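Local coordinates for protein pof8 (Schizosaccharomyces pombe, PDB 6TZN), which binds the telomerase RNA ter1 and promotes its assembly with the catalytic subunit trt1, the piece here being the protein's own C-terminal xRRM domain, at residues A[21-24]-A[25-29]. Residues are numbered along the deposited sequence; the frame is centred on the assembly and turned at random.
Sequences PLTN and KSTIH
Lys-25 follows directly on Asn-24, the N-cap of helix 25-39; its side chain starts away from the loop, and lysine's length lets the extended chain carry NZ to a hydrogen bond with Ile-50 O. Ser-26, small and polar at an exposed first-turn position, brings its CB to 3.9 Å from Asn-24 OD1. Thr-27 completes the cap. Its backbone N donates to Asn-24 OD1 over 2.9 Å, and its hydroxyl OG1 donates to the same oxygen at 2.8 Å, the two donors coming from opposite faces of the amide plane. Asparagine suits this place because a short side chain, with CG tucked between its own N and carbonyl carbon (chi1 64°), can curl back to a first-turn amide, which lacks the i-4 carbonyl partner of later turns. Threonine adds a methyl for packing: Thr-27 CB and CG2 lie against Thr-23 OG1, 3.3 Å from CB and hydrogen-bonded to His-86 O and Gln-83 NE2. Ile-28 N closes the first helical turn on Asn-24 O, 3.0 Å away and nearly straight (167°), while its buried, nonpolar side chain places CG1 3.9 Å from Thr-23 CG2. This capped turn follows strand 13-17 and begins the first helix of the RRM fold, where Ile-28 and His-29 pack on strand 47-51, one edge of the four-stranded antiparallel sheet.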
loop_
_atom_site.group_PDB
_atom_site.type_symbol
_atom_site.label_atom_id
_atom_site.label_comp_id
_atom_site.label_asym_id
_atom_site.label_seq_id
_atom_site.Cartn_x
_atom_site.Cartn_y
_atom_site.Cartn_z
ATOM N N PRO A 21 -11.022 7.627 -2.115
ATOM C CA PRO A 21 -11.191 8.215 -0.774
ATOM C C PRO A 21 -12.231 7.514 0.081
ATOM O O PRO A 21 -12.213 7.676 1.306
ATOM C CB PRO A 21 -11.594 9.670 -1.070
ATOM C CG PRO A 21 -12.174 9.622 -2.452
ATOM C CD PRO A 21 -11.341 8.589 -3.182
ATOM N N LEU A 22 -13.143 6.749 -0.513
ATOM C CA LEU A 22 -14.199 6.115 0.259
ATOM C C LEU A 22 -13.978 4.615 0.436
ATOM O O LEU A 22 -14.911 3.886 0.783
ATOM C CB LEU A 22 -15.575 6.475 -0.303
ATOM C CG LEU A 22 -15.887 7.979 -0.138
ATOM C CD1 LEU A 22 -17.013 8.420 -1.050
ATOM C CD2 LEU A 22 -16.196 8.341 1.317
ATOM N N THR A 23 -12.741 4.149 0.238
ATOM C CA THR A 23 -12.401 2.747 0.422
ATOM C C THR A 23 -12.282 2.420 1.914
ATOM O O THR A 23 -12.595 3.242 2.784
ATOM C CB THR A 23 -11.152 2.400 -0.392
ATOM O OG1 THR A 23 -11.084 0.981 -0.571
ATOM C CG2 THR A 23 -9.866 2.892 0.290
ATOM N N ASN A 24 -11.870 1.188 2.217
ATOM C CA ASN A 24 -11.722 0.739 3.596
ATOM C C ASN A 24 -10.545 -0.227 3.701
ATOM O O ASN A 24 -9.957 -0.636 2.698
ATOM C CB ASN A 24 -13.029 0.162 4.165
ATOM C CG ASN A 24 -13.506 -1.089 3.443
ATOM O OD1 ASN A 24 -12.788 -1.679 2.638
ATOM N ND2 ASN A 24 -14.725 -1.515 3.754
ATOM N N LYS A 25 -10.203 -0.586 4.940
ATOM C CA LYS A 25 -9.025 -1.419 5.169
ATOM C C LYS A 25 -9.160 -2.787 4.511
ATOM O O LYS A 25 -8.178 -3.330 3.996
ATOM C CB LYS A 25 -8.762 -1.572 6.667
ATOM C CG LYS A 25 -8.115 -0.362 7.311
ATOM C CD LYS A 25 -7.831 -0.597 8.788
ATOM C CE LYS A 25 -7.476 0.705 9.478
ATOM N NZ LYS A 25 -6.637 0.496 10.684
ATOM N N SER A 26 -10.359 -3.370 4.530
ATOM C CA SER A 26 -10.550 -4.678 3.911
ATOM C C SER A 26 -10.260 -4.628 2.415
ATOM O O SER A 26 -9.578 -5.511 1.872
ATOM C CB SER A 26 -11.974 -5.170 4.154
ATOM O OG SER A 26 -12.202 -6.389 3.475
ATOM N N THR A 27 -10.764 -3.598 1.732
ATOM C CA THR A 27 -10.500 -3.462 0.305
ATOM C C THR A 27 -9.024 -3.213 0.048
ATOM O O THR A 27 -8.450 -3.793 -0.877
ATOM C CB THR A 27 -11.351 -2.345 -0.301
ATOM O OG1 THR A 27 -12.733 -2.604 -0.035
ATOM C CG2 THR A 27 -11.142 -2.254 -1.813
ATOM N N ILE A 28 -8.389 -2.359 0.858
ATOM C CA ILE A 28 -6.956 -2.121 0.691
ATOM C C ILE A 28 -6.180 -3.422 0.842
ATOM O O ILE A 28 -5.285 -3.725 0.044
ATOM C CB ILE A 28 -6.453 -1.036 1.664
ATOM C CG1 ILE A 28 -7.141 0.304 1.392
ATOM C CG2 ILE A 28 -4.934 -0.916 1.586
ATOM C CD1 ILE A 28 -6.997 1.290 2.551
ATOM N N HIS A 29 -6.523 -4.222 1.848
ATOM C CA HIS A 29 -5.846 -5.501 2.042
ATOM C C HIS A 29 -5.996 -6.390 0.812
ATOM O O HIS A 29 -5.017 -6.963 0.317
ATOM C CB HIS A 29 -6.400 -6.200 3.286
ATOM C CG HIS A 29 -5.667 -7.453 3.648
ATOM N ND1 HIS A 29 -4.860 -7.543 4.761
ATOM C CD2 HIS A 29 -5.620 -8.666 3.049
ATOM C CE1 HIS A 29 -4.350 -8.760 4.835
ATOM N NE2 HIS A 29 -4.790 -9.458 3.803
#